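Local coordinates for protein Rho-class glutathione S-transferase (Laternula elliptica, PDB 3QAV) that binds glutathione and probably transfers it to electrophilic compounds, as a cytosolic glutathione S-transferase, at residues Gly34-Trp39 and Val192-Arg197; Leu42-Glu47 and Ala184-Phe189; Glu67-Leu72 and Val78-Asp83; Ile94-Glu99 and Pro106-Asp111. All blocks are in the same frame, centred on the assembly; numbering follows the deposited sequence.

Contact 1 (Gly34-Trp39 and Val192-Arg197); sequences GSPPCW and VALIVR
This is an apolar domain-to-domain contact, in which Pro36 and Trp39 meet Leu194 and Ala193. It lies between the thioredoxin-like N-terminal domain and the helical C-terminal domain of the glutathione S-transferase fold. Gly34-Trp39 forms the turn into helix 36-47, and Val192-Arg197 is the last part of helix 183-197. The tightest touch is at the far rim of the indole. Trp39 CH2 lies 3.5 Å from Ala193 CB, and the methyl approaches the ring obliquely. Trp39 CG lies opposite the backbone N (chi1 -155°), which carries the six-membered ring out to helix 183-197. Two further groups fix its rotation. Thr225 OG1 is hydrogen-bonded to Trp39 NE1, and Phe189 meets the indole edge to face. Ser35 points away from helix 183-197 and serves as the N-cap of helix 36-47. Ser35 OG accepts a bond from Cys38 N at 3.2 Å. Ser35 also binds glutathione, so the contact flanks the glutathione site. Gly34 has a positive phi of 90°. A side chain at these backbone angles would collide with the carbonyl oxygen of the residue before, so glycine suits the position. Leu194 spreads its two methyls over the turn. Leu194 CD1 sits 4.3 Å from Gly34 O. The Leu194 and Pro36 side chains cross at about a right angle, with Leu194 CD2 4.2 Å from Pro36 CG.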
loop_
_atom_site.group_PDB
_atom_site.type_symbol
_atom_site.label_atom_id
_atom_site.label_comp_id
_atom_site.label_asym_id
_atom_site.label_seq_id
_atom_site.Cartn_x
_atom_site.Cartn_y
_atom_site.Cartn_z
ATOM N N GLY A 34 5.803 -1.768 18.504
ATOM C CA GLY A 34 5.110 -2.851 17.820
ATOM C C GLY A 34 4.563 -2.567 16.428
ATOM O O GLY A 34 4.214 -3.495 15.696
ATOM N N SER A 35 4.499 -1.286 16.070
ATOM C CA SER A 35 3.980 -0.819 14.784
ATOM C C SER A 35 4.936 -0.960 13.594
ATOM O O SER A 35 5.932 -0.242 13.500
ATOM C CB SER A 35 3.561 0.652 14.941
ATOM O OG SER A 35 3.474 1.332 13.699
ATOM N N PRO A 36 4.637 -1.882 12.654
ATOM C CA PRO A 36 5.516 -2.056 11.491
ATOM C C PRO A 36 5.724 -0.753 10.707
ATOM O O PRO A 36 6.827 -0.476 10.228
ATOM C CB PRO A 36 4.806 -3.132 10.679
ATOM C CG PRO A 36 4.164 -3.971 11.737
ATOM C CD PRO A 36 3.579 -2.909 12.660
ATOM N N PRO A 37 4.667 0.061 10.555
ATOM C CA PRO A 37 4.896 1.304 9.812
ATOM C C PRO A 37 5.887 2.237 10.526
ATOM O O PRO A 37 6.619 3.001 9.882
ATOM C CB PRO A 37 3.484 1.901 9.657
ATOM C CG PRO A 37 2.640 1.169 10.668
ATOM C CD PRO A 37 3.227 -0.211 10.711
ATOM N N CYS A 38 5.927 2.167 11.855
ATOM C CA CYS A 38 6.867 2.992 12.605
ATOM C C CYS A 38 8.265 2.402 12.451
ATOM O O CYS A 38 9.239 3.123 12.220
ATOM C CB CYS A 38 6.498 3.029 14.092
ATOM S SG CYS A 38 4.973 3.936 14.460
ATOM N N TRP A 39 8.347 1.081 12.570
ATOM C CA TRP A 39 9.617 0.368 12.473
ATOM C C TRP A 39 10.288 0.684 11.151
ATOM O O TRP A 39 11.486 0.925 11.105
ATOM C CB TRP A 39 9.385 -1.145 12.592
ATOM C CG TRP A 39 10.578 -1.913 13.080
ATOM C CD1 TRP A 39 11.885 -1.506 13.062
ATOM C CD2 TRP A 39 10.578 -3.239 13.626
ATOM N NE1 TRP A 39 12.694 -2.500 13.563
ATOM C CE2 TRP A 39 11.918 -3.573 13.915
ATOM C CE3 TRP A 39 9.574 -4.176 13.900
ATOM C CZ2 TRP A 39 12.284 -4.812 14.464
ATOM C CZ3 TRP A 39 9.934 -5.405 14.445
ATOM C CH2 TRP A 39 11.282 -5.711 14.721
ATOM N N VAL A 192 8.072 -9.956 9.176
ATOM C CA VAL A 192 8.554 -11.276 9.579
ATOM C C VAL A 192 8.795 -11.309 11.099
ATOM O O VAL A 192 8.442 -12.281 11.768
ATOM C CB VAL A 192 9.850 -11.659 8.835
ATOM C CG1 VAL A 192 10.355 -13.017 9.329
ATOM C CG2 VAL A 192 9.581 -11.736 7.331
ATOM N N ALA A 193 9.380 -10.242 11.643
ATOM C CA ALA A 193 9.647 -10.160 13.085
ATOM C C ALA A 193 8.335 -10.265 13.863
ATOM O O ALA A 193 8.265 -10.898 14.925
ATOM C CB ALA A 193 10.344 -8.845 13.416
ATOM N N LEU A 194 7.296 -9.636 13.325
ATOM C CA LEU A 194 5.972 -9.656 13.938
ATOM C C LEU A 194 5.447 -11.092 13.922
ATOM O O LEU A 194 4.881 -11.567 14.900
ATOM C CB LEU A 194 5.024 -8.747 13.150
ATOM C CG LEU A 194 3.612 -8.514 13.694
ATOM C CD1 LEU A 194 3.674 -7.688 14.967
ATOM C CD2 LEU A 194 2.783 -7.787 12.650
ATOM N N ILE A 195 5.645 -11.775 12.798
ATOM C CA ILE A 195 5.203 -13.160 12.649
ATOM C C ILE A 195 5.869 -14.026 13.716
ATOM O O ILE A 195 5.199 -14.782 14.417
ATOM C CB ILE A 195 5.555 -13.704 11.234
ATOM C CG1 ILE A 195 4.669 -13.023 10.187
ATOM C CG2 ILE A 195 5.373 -15.219 11.177
ATOM C CD1 ILE A 195 5.053 -13.334 8.748
ATOM N N VAL A 196 7.187 -13.913 13.833
ATOM C CA VAL A 196 7.927 -14.676 14.832
ATOM C C VAL A 196 7.439 -14.286 16.226
ATOM O O VAL A 196 7.285 -15.140 17.097
ATOM C CB VAL A 196 9.446 -14.400 14.737
ATOM C CG1 VAL A 196 10.174 -15.069 15.898
ATOM C CG2 VAL A 196 9.989 -14.916 13.411
ATOM N N ARG A 197 7.194 -12.996 16.433
ATOM C CA ARG A 197 6.717 -12.512 17.724
ATOM C C ARG A 197 5.452 -13.261 18.132
ATOM O O ARG A 197 5.285 -13.618 19.291
ATOM C CB ARG A 197 6.431 -11.007 17.656
ATOM C CG ARG A 197 5.546 -10.453 18.773
ATOM C CD ARG A 197 6.256 -10.368 20.124
ATOM N NE ARG A 197 5.414 -9.702 21.124
ATOM C CZ ARG A 197 5.732 -9.545 22.409
ATOM N NH1 ARG A 197 4.891 -8.928 23.226
ATOM N NH2 ARG A 197 6.886 -9.998 22.884
#

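Contact 2 (Leu42-Glu47 and Ala184-Phe189); sequences LLVLQE and ADVFFF
Asp185 OD2, one residue before the Val186 that packs on Leu43 and Val44, is gripped by two groups, Tyr212 OH and Val176 N. The other carboxylate oxygen, OD1, accepts a bond from Thr182 N. That bond is half of the N-capping box known at this helix start in glutathione S-transferases. Thr182 OG1 has a bond here from Ala184 N, and it is weak. These bonds hold the first turn of helix 183-197, which is consistent with a firm placement of the next side chain, Val186.

Val186 carries the contact. Its CA lies 6.4 Å from Leu43 CA. Val186 CG1 meets Val44 CG2 at 3.9 Å, and the two valines cross at about a right angle. Val186 CG2 also reaches Val44 CG2, at 4.2 Å. The touching methyl of Val44 stands opposite the carbonyl carbon and beside the backbone N, while CG1 lies opposite the N (chi1 171°). The methyl Val186 CG1 also meets Leu43, at 4.3 Å from Leu43 CB. Leu43 CD1 comes to 4.2 Å from Val186 O, so one methyl of the leucine touches the backbone of the facing helix at this carbonyl.

Neighbouring helices close the sides. Cys95 and Leu98 of helix 91-101 cover Val44, and Ile222 covers Leu43. At the edge, Glu47 OE1 forms a salt bridge with Arg219 and a hydrogen bond with Thr221.

All three touching residues are buried. This is the helix-on-helix domain interface typical of the glutathione S-transferase fold.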
loop_
_atom_site.group_PDB
_atom_site.type_symbol
_atom_site.label_atom_id
_atom_site.label_comp_id
_atom_site.label_asym_id
_atom_site.label_seq_id
_atom_site.Cartn_x
_atom_site.Cartn_y
_atom_site.Cartn_z
ATOM N N LEU A 42 12.068 3.994 11.425
ATOM C CA LEU A 42 13.254 3.967 12.277
ATOM C C LEU A 42 14.415 3.260 11.583
ATOM O O LEU A 42 15.572 3.669 11.721
ATOM C CB LEU A 42 12.942 3.273 13.603
ATOM C CG LEU A 42 11.836 3.908 14.468
ATOM C CD1 LEU A 42 11.660 3.093 15.748
ATOM C CD2 LEU A 42 12.198 5.354 14.796
ATOM N N LEU A 43 14.103 2.198 10.843
ATOM C CA LEU A 43 15.126 1.438 10.136
ATOM C C LEU A 43 15.786 2.275 9.052
ATOM O O LEU A 43 17.000 2.243 8.894
ATOM C CB LEU A 43 14.525 0.170 9.518
ATOM C CG LEU A 43 14.312 -1.005 10.474
ATOM C CD1 LEU A 43 13.791 -2.201 9.698
ATOM C CD2 LEU A 43 15.635 -1.360 11.144
ATOM N N VAL A 44 14.986 3.011 8.292
ATOM C CA VAL A 44 15.541 3.862 7.241
ATOM C C VAL A 44 16.471 4.909 7.855
ATOM O O VAL A 44 17.574 5.126 7.368
ATOM C CB VAL A 44 14.431 4.596 6.459
ATOM C CG1 VAL A 44 15.049 5.637 5.525
ATOM C CG2 VAL A 44 13.618 3.602 5.667
ATOM N N LEU A 45 16.018 5.560 8.924
ATOM C CA LEU A 45 16.823 6.575 9.594
ATOM C C LEU A 45 18.140 5.997 10.122
ATOM O O LEU A 45 19.201 6.582 9.927
ATOM C CB LEU A 45 16.038 7.197 10.757
ATOM C CG LEU A 45 14.867 8.125 10.412
ATOM C CD1 LEU A 45 14.012 8.348 11.666
ATOM C CD2 LEU A 45 15.396 9.450 9.862
ATOM N N GLN A 46 18.056 4.848 10.791
ATOM C CA GLN A 46 19.232 4.192 11.348
ATOM C C GLN A 46 20.184 3.729 10.246
ATOM O O GLN A 46 21.383 3.991 10.304
ATOM C CB GLN A 46 18.815 2.985 12.189
ATOM C CG GLN A 46 18.089 3.306 13.496
ATOM C CD GLN A 46 19.007 3.862 14.572
ATOM O OE1 GLN A 46 20.133 3.399 14.742
ATOM N NE2 GLN A 46 18.517 4.845 15.319
ATOM N N GLU A 47 19.651 3.037 9.244
ATOM C CA GLU A 47 20.480 2.540 8.150
ATOM C C GLU A 47 21.226 3.669 7.448
ATOM O O GLU A 47 22.405 3.535 7.119
ATOM C CB GLU A 47 19.619 1.785 7.137
ATOM C CG GLU A 47 19.148 0.430 7.627
ATOM C CD GLU A 47 20.261 -0.602 7.627
ATOM O OE1 GLU A 47 20.102 -1.649 8.284
ATOM O OE2 GLU A 47 21.289 -0.370 6.958
ATOM N N ALA A 184 13.461 -2.690 0.312
ATOM C CA ALA A 184 12.557 -3.838 0.367
ATOM C C ALA A 184 12.644 -4.575 1.703
ATOM O O ALA A 184 11.627 -5.044 2.227
ATOM C CB ALA A 184 12.857 -4.804 -0.773
ATOM N N ASP A 185 13.853 -4.686 2.252
ATOM C CA ASP A 185 14.025 -5.366 3.531
ATOM C C ASP A 185 13.449 -4.544 4.679
ATOM O O ASP A 185 13.040 -5.086 5.706
ATOM C CB ASP A 185 15.501 -5.659 3.775
ATOM C CG ASP A 185 16.062 -6.618 2.751
ATOM O OD1 ASP A 185 16.766 -6.161 1.824
ATOM O OD2 ASP A 185 15.772 -7.831 2.869
ATOM N N VAL A 186 13.413 -3.235 4.491
ATOM C CA VAL A 186 12.868 -2.334 5.499
ATOM C C VAL A 186 11.370 -2.625 5.638
ATOM O O VAL A 186 10.808 -2.587 6.738
ATOM C CB VAL A 186 13.051 -0.860 5.063
ATOM C CG1 VAL A 186 12.167 0.042 5.891
ATOM C CG2 VAL A 186 14.508 -0.458 5.196
ATOM N N PHE A 187 10.731 -2.913 4.512
ATOM C CA PHE A 187 9.302 -3.197 4.506
ATOM C C PHE A 187 9.016 -4.629 4.924
ATOM O O PHE A 187 8.071 -4.902 5.657
ATOM C CB PHE A 187 8.719 -2.981 3.098
ATOM C CG PHE A 187 8.558 -1.534 2.707
ATOM C CD1 PHE A 187 9.621 -0.646 2.796
ATOM C CD2 PHE A 187 7.333 -1.065 2.232
ATOM C CE1 PHE A 187 9.469 0.692 2.421
ATOM C CE2 PHE A 187 7.172 0.267 1.854
ATOM C CZ PHE A 187 8.243 1.145 1.949
ATOM N N PHE A 188 9.849 -5.545 4.455
ATOM C CA PHE A 188 9.644 -6.967 4.715
ATOM C C PHE A 188 9.918 -7.468 6.125
ATOM O O PHE A 188 9.046 -8.038 6.766
ATOM C CB PHE A 188 10.483 -7.778 3.723
ATOM C CG PHE A 188 10.268 -9.259 3.815
ATOM C CD1 PHE A 188 9.008 -9.807 3.599
ATOM C CD2 PHE A 188 11.330 -10.109 4.095
ATOM C CE1 PHE A 188 8.808 -11.183 3.662
ATOM C CE2 PHE A 188 11.138 -11.489 4.160
ATOM C CZ PHE A 188 9.879 -12.023 3.943
ATOM N N PHE A 189 11.138 -7.257 6.601
ATOM C CA PHE A 189 11.537 -7.736 7.915
ATOM C C PHE A 189 10.574 -7.466 9.071
ATOM O O PHE A 189 10.225 -8.382 9.813
ATOM C CB PHE A 189 12.912 -7.188 8.276
ATOM C CG PHE A 189 13.352 -7.568 9.646
ATOM C CD1 PHE A 189 13.821 -8.851 9.906
ATOM C CD2 PHE A 189 13.242 -6.659 10.697
ATOM C CE1 PHE A 189 14.173 -9.223 11.196
ATOM C CE2 PHE A 189 13.587 -7.021 11.978
ATOM C CZ PHE A 189 14.054 -8.306 12.232
#

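Contact 3 (Glu67-Leu72 and Val78-Asp83); sequences EEILEL and VPTFTD
Thr80 and Leu72 bury the most surface here, and Ile69 comes next. The contact belongs to the thioredoxin-like domain: the short helix 67-72 packs on strand 80-83 of the central sheet. The two short axes come within 9.2 Å, with their directions 68° apart.

Thr80 points toward the helix. Its chi1 of -69° puts OG1 beside the backbone N and leaves CG2 opposite that N, against Leu72. The pair is tight, with Leu72 CB only 3.5 Å from Thr80 CG2. Thr80 OG1 has a weak hydrogen bond to Gln77 O. Thr80 OG1 also faces Ile69 CG2 at 3.9 Å, so the isoleucine methyl packs over the hydroxyl.

Leu72 spans two strand residues on the same sheet face. Its branch crosses both threonines at about a right angle. An alanine in place of Leu72 would keep the CB touch but would probably leave the methyls of Thr80 and Thr82 without their leucine cover and open a gap under the helix. Tyr30 of the adjacent strand 28-31 also packs on Ile69 and Leu72. Phe81, between the two threonines, points the other way, toward helix 91-101.

The strand begins just after Val78 and Pro79, which are joined by a cis peptide bond. This is the cis-proline turn of the glutathione S-transferases, and Val78 binds glutathione. The packing therefore adjoins the glutathione site. At the far end of the contact, Leu72 CD2 rests 3.7 Å from Thr82 CG2.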
loop_
_atom_site.group_PDB
_atom_site.type_symbol
_atom_site.label_atom_id
_atom_site.label_comp_id
_atom_site.label_asym_id
_atom_site.label_seq_id
_atom_site.Cartn_x
_atom_site.Cartn_y
_atom_site.Cartn_z
ATOM N N GLU A 67 -3.646 15.955 20.843
ATOM C CA GLU A 67 -3.820 17.151 20.025
ATOM C C GLU A 67 -2.539 17.526 19.294
ATOM O O GLU A 67 -2.585 18.092 18.203
ATOM C CB GLU A 67 -4.274 18.341 20.882
ATOM C CG GLU A 67 -5.649 18.185 21.514
ATOM C CD GLU A 67 -6.283 19.523 21.866
ATOM O OE1 GLU A 67 -6.705 20.242 20.936
ATOM O OE2 GLU A 67 -6.356 19.860 23.068
ATOM N N GLU A 68 -1.399 17.223 19.903
ATOM C CA GLU A 68 -0.111 17.528 19.290
ATOM C C GLU A 68 0.047 16.682 18.023
ATOM O O GLU A 68 0.616 17.130 17.025
ATOM C CB GLU A 68 1.025 17.233 20.274
ATOM C CG GLU A 68 2.407 17.571 19.741
ATOM C CD GLU A 68 3.508 17.335 20.760
ATOM O OE1 GLU A 68 3.602 16.208 21.290
ATOM O OE2 GLU A 68 4.285 18.276 21.027
ATOM N N ILE A 69 -0.468 15.459 18.071
ATOM C CA ILE A 69 -0.402 14.553 16.933
ATOM C C ILE A 69 -1.375 15.019 15.856
ATOM O O ILE A 69 -1.003 15.164 14.690
ATOM C CB ILE A 69 -0.803 13.117 17.324
ATOM C CG1 ILE A 69 0.155 12.562 18.384
ATOM C CG2 ILE A 69 -0.824 12.236 16.086
ATOM C CD1 ILE A 69 1.576 12.382 17.914
ATOM N N LEU A 70 -2.623 15.245 16.257
ATOM C CA LEU A 70 -3.662 15.678 15.329
ATOM C C LEU A 70 -3.283 16.933 14.553
ATOM O O LEU A 70 -3.583 17.038 13.367
ATOM C CB LEU A 70 -4.984 15.886 16.071
ATOM C CG LEU A 70 -5.585 14.592 16.646
ATOM C CD1 LEU A 70 -6.756 14.931 17.545
ATOM C CD2 LEU A 70 -6.021 13.660 15.513
ATOM N N GLU A 71 -2.615 17.878 15.204
ATOM C CA GLU A 71 -2.207 19.099 14.507
ATOM C C GLU A 71 -1.393 18.733 13.272
ATOM O O GLU A 71 -1.572 19.314 12.203
ATOM C CB GLU A 71 -1.361 19.987 15.416
ATOM C CG GLU A 71 -2.017 21.299 15.796
ATOM C CD GLU A 71 -1.091 22.195 16.605
ATOM O OE1 GLU A 71 -0.519 21.706 17.605
ATOM O OE2 GLU A 71 -0.937 23.385 16.248
ATOM N N LEU A 72 -0.501 17.760 13.436
ATOM C CA LEU A 72 0.361 17.288 12.356
ATOM C C LEU A 72 -0.287 16.220 11.484
ATOM O O LEU A 72 -0.027 16.146 10.284
ATOM C CB LEU A 72 1.653 16.710 12.940
ATOM C CG LEU A 72 2.794 17.660 13.300
ATOM C CD1 LEU A 72 2.243 18.904 13.945
ATOM C CD2 LEU A 72 3.781 16.943 14.226
ATOM N N VAL A 78 0.177 7.056 13.906
ATOM C CA VAL A 78 1.616 7.103 14.022
ATOM C C VAL A 78 2.096 6.099 12.967
ATOM O O VAL A 78 1.427 5.106 12.714
ATOM C CB VAL A 78 2.036 6.713 15.464
ATOM C CG1 VAL A 78 2.333 5.236 15.572
ATOM C CG2 VAL A 78 3.192 7.564 15.903
ATOM N N PRO A 79 3.261 6.335 12.349
ATOM C CA PRO A 79 4.169 7.462 12.563
ATOM C C PRO A 79 3.739 8.800 11.977
ATOM O O PRO A 79 3.059 8.868 10.955
ATOM C CB PRO A 79 5.457 6.976 11.916
ATOM C CG PRO A 79 4.926 6.278 10.699
ATOM C CD PRO A 79 3.797 5.441 11.309
ATOM N N THR A 80 4.141 9.864 12.661
ATOM C CA THR A 80 3.903 11.225 12.215
ATOM C C THR A 80 5.343 11.719 12.193
ATOM O O THR A 80 6.102 11.487 13.132
ATOM C CB THR A 80 3.054 12.027 13.209
ATOM O OG1 THR A 80 1.719 11.513 13.204
ATOM C CG2 THR A 80 3.017 13.497 12.807
ATOM N N PHE A 81 5.717 12.391 11.119
ATOM C CA PHE A 81 7.093 12.816 10.951
ATOM C C PHE A 81 7.238 14.246 10.460
ATOM O O PHE A 81 6.453 14.701 9.634
ATOM C CB PHE A 81 7.737 11.845 9.948
ATOM C CG PHE A 81 9.107 12.241 9.473
ATOM C CD1 PHE A 81 10.243 11.661 10.025
ATOM C CD2 PHE A 81 9.259 13.137 8.422
ATOM C CE1 PHE A 81 11.512 11.961 9.532
ATOM C CE2 PHE A 81 10.522 13.442 7.925
ATOM C CZ PHE A 81 11.649 12.854 8.479
ATOM N N THR A 82 8.241 14.947 10.982
ATOM C CA THR A 82 8.542 16.307 10.549
ATOM C C THR A 82 10.046 16.412 10.300
ATOM O O THR A 82 10.846 15.663 10.873
ATOM C CB THR A 82 8.166 17.372 11.595
ATOM O OG1 THR A 82 9.048 17.273 12.719
ATOM C CG2 THR A 82 6.725 17.195 12.048
ATOM N N ASP A 83 10.422 17.339 9.432
ATOM C CA ASP A 83 11.822 17.575 9.106
ATOM C C ASP A 83 11.898 19.029 8.663
ATOM O O ASP A 83 11.740 19.346 7.480
ATOM C CB ASP A 83 12.283 16.656 7.972
ATOM C CG ASP A 83 13.781 16.731 7.739
ATOM O OD1 ASP A 83 14.267 16.117 6.767
ATOM O OD2 ASP A 83 14.473 17.403 8.530
#

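Contact 4 (Ile94-Glu99 and Pro106-Asp111); sequences ICMYLE and PLFPSD
Glu99 and Leu107 carry the polar part of this contact, which ties helix 91-101 to the linker leading into helix 112-124. Leu107 N is shared by both carboxylate oxygens. The bond from Leu107 N to Glu99 OE1 is 3.2 Å long and fairly straight, with an angle of 160°. The bond from Leu107 N to Glu99 OE2 is 3.1 Å and more bent, at 141°. Both oxygens are used on their syn sides, with the N tilted out of the carboxylate plane. The chain bends at chi2 (65°), which turns the carboxylate back onto the linker. Glu99 OE1 also forms a salt bridge with Lys48.

Close packing surrounds this grip. Glu99 OE2 lies 3.5 Å from Pro106 CA. Glu99 OE2 also meets the edge of the Phe108 ring near its plane, 3.7 Å from Phe108 CD1. Glu99 CG lies the same 3.7 Å from Phe108 CD1.

The third kind is a Met-aromatic contact. Met96 SD is 4.2 Å from Phe108 CZ and approaches the ring obliquely. Tyr119 of the same chain also touches both side chains, and Tyr119 of the second subunit packs on Met96. Met96 thus lies at the dimer interface.

A leucine in place of Glu99 would probably leave Leu107 N without its acceptor and Lys48 without its carboxylate mate, setting the linker freer to move. Lys48 probably keeps the carboxylate ionised, and a negative charge would be expected to strengthen the bonds to Leu107 N.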
loop_
_atom_site.group_PDB
_atom_site.type_symbol
_atom_site.label_atom_id
_atom_site.label_comp_id
_atom_site.label_asym_id
_atom_site.label_seq_id
_atom_site.Cartn_x
_atom_site.Cartn_y
_atom_site.Cartn_z
ATOM N N ILE A 94 7.183 8.648 4.027
ATOM C CA ILE A 94 8.288 9.096 4.856
ATOM C C ILE A 94 9.590 8.452 4.360
ATOM O O ILE A 94 10.610 9.126 4.188
ATOM C CB ILE A 94 8.055 8.718 6.337
ATOM C CG1 ILE A 94 6.906 9.557 6.921
ATOM C CG2 ILE A 94 9.328 8.924 7.129
ATOM C CD1 ILE A 94 6.441 9.089 8.277
ATOM N N CYS A 95 9.541 7.143 4.140
ATOM C CA CYS A 95 10.702 6.398 3.658
ATOM C C CYS A 95 11.187 6.928 2.319
ATOM O O CYS A 95 12.380 7.109 2.127
ATOM C CB CYS A 95 10.371 4.908 3.541
ATOM S SG CYS A 95 10.179 4.116 5.164
ATOM N N MET A 96 10.260 7.192 1.403
ATOM C CA MET A 96 10.626 7.710 0.093
ATOM C C MET A 96 11.251 9.096 0.211
ATOM O O MET A 96 12.228 9.400 -0.470
ATOM C CB MET A 96 9.406 7.754 -0.830
ATOM C CG MET A 96 8.964 6.375 -1.328
ATOM S SD MET A 96 10.356 5.401 -1.993
ATOM C CE MET A 96 10.614 6.215 -3.560
ATOM N N TYR A 97 10.692 9.932 1.082
ATOM C CA TYR A 97 11.226 11.279 1.292
ATOM C C TYR A 97 12.649 11.237 1.838
ATOM O O TYR A 97 13.507 12.011 1.410
ATOM C CB TYR A 97 10.355 12.053 2.279
ATOM C CG TYR A 97 11.044 13.253 2.879
ATOM C CD1 TYR A 97 11.224 14.427 2.144
ATOM C CD2 TYR A 97 11.552 13.203 4.179
ATOM C CE1 TYR A 97 11.897 15.521 2.691
ATOM C CE2 TYR A 97 12.226 14.286 4.736
ATOM C CZ TYR A 97 12.395 15.439 3.990
ATOM O OH TYR A 97 13.054 16.506 4.555
ATOM N N LEU A 98 12.885 10.342 2.795
ATOM C CA LEU A 98 14.203 10.206 3.411
ATOM C C LEU A 98 15.251 9.729 2.406
ATOM O O LEU A 98 16.399 10.186 2.430
ATOM C CB LEU A 98 14.145 9.227 4.589
ATOM C CG LEU A 98 13.321 9.634 5.814
ATOM C CD1 LEU A 98 13.379 8.505 6.829
ATOM C CD2 LEU A 98 13.853 10.941 6.428
ATOM N N GLU A 99 14.859 8.803 1.533
ATOM C CA GLU A 99 15.770 8.273 0.518
ATOM C C GLU A 99 16.134 9.375 -0.476
ATOM O O GLU A 99 17.263 9.443 -0.958
ATOM C CB GLU A 99 15.115 7.105 -0.222
ATOM C CG GLU A 99 15.917 6.553 -1.406
ATOM C CD GLU A 99 17.237 5.920 -0.993
ATOM O OE1 GLU A 99 17.510 5.828 0.218
ATOM O OE2 GLU A 99 18.001 5.509 -1.891
ATOM N N PRO A 106 22.341 5.254 0.027
ATOM C CA PRO A 106 21.200 4.749 -0.747
ATOM C C PRO A 106 20.659 3.368 -0.375
ATOM O O PRO A 106 21.414 2.411 -0.230
ATOM C CB PRO A 106 21.716 4.797 -2.189
ATOM C CG PRO A 106 23.182 4.560 -2.024
ATOM C CD PRO A 106 23.517 5.440 -0.842
ATOM N N LEU A 107 19.340 3.279 -0.219
ATOM C CA LEU A 107 18.691 2.015 0.100
ATOM C C LEU A 107 18.151 1.398 -1.183
ATOM O O LEU A 107 17.408 0.416 -1.152
ATOM C CB LEU A 107 17.560 2.218 1.120
ATOM C CG LEU A 107 18.049 2.625 2.519
ATOM C CD1 LEU A 107 16.883 2.717 3.501
ATOM C CD2 LEU A 107 19.066 1.594 3.016
ATOM N N PHE A 108 18.516 2.004 -2.310
ATOM C CA PHE A 108 18.135 1.513 -3.633
ATOM C C PHE A 108 19.414 1.465 -4.479
ATOM O O PHE A 108 20.281 2.337 -4.352
ATOM C CB PHE A 108 17.173 2.467 -4.346
ATOM C CG PHE A 108 15.751 2.395 -3.877
ATOM C CD1 PHE A 108 15.324 3.139 -2.786
ATOM C CD2 PHE A 108 14.822 1.633 -4.574
ATOM C CE1 PHE A 108 13.990 3.136 -2.399
ATOM C CE2 PHE A 108 13.487 1.618 -4.198
ATOM C CZ PHE A 108 13.067 2.375 -3.104
ATOM N N PRO A 109 19.560 0.438 -5.336
ATOM C CA PRO A 109 20.760 0.369 -6.175
ATOM C C PRO A 109 20.573 1.421 -7.270
ATOM O O PRO A 109 19.532 2.074 -7.317
ATOM C CB PRO A 109 20.723 -1.059 -6.707
ATOM C CG PRO A 109 19.252 -1.353 -6.769
ATOM C CD PRO A 109 18.765 -0.796 -5.460
ATOM N N SER A 110 21.550 1.589 -8.151
ATOM C CA SER A 110 21.421 2.610 -9.197
ATOM C C SER A 110 20.749 2.122 -10.478
ATOM O O SER A 110 20.049 2.881 -11.149
ATOM C CB SER A 110 22.798 3.207 -9.530
ATOM O OG SER A 110 23.678 2.229 -10.063
ATOM N N ASP A 111 20.948 0.856 -10.816
ATOM C CA ASP A 111 20.355 0.312 -12.028
ATOM C C ASP A 111 18.832 0.297 -11.932
ATOM O O ASP A 111 18.247 -0.355 -11.058
ATOM C CB ASP A 111 20.899 -1.097 -12.285
ATOM C CG ASP A 111 20.406 -1.692 -13.591
ATOM O OD1 ASP A 111 21.088 -2.596 -14.115
ATOM O OD2 ASP A 111 19.342 -1.274 -14.093
#

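How the contacts relate
Contacts 1 and 2 join the same two helices, 36-47 and 183-197, at centres 11 Å apart. Both close long loops, and contact 2 falls within the span of contact 1. Contacts 3 and 4 are short-range, come one after the other inside both spans, and lie about 23 Å apart between centres. A probable hydrogen bond between Asp83 OD1 and Tyr97 OH links them. Val44 also packs on Leu107, which joins contact 2 to contact 4. Cys38 near Val78 joins contact 1 to contact 3. The N-terminal and C-terminal domains thus meet along helices 36-47 and 183-197, beside the glutathione site.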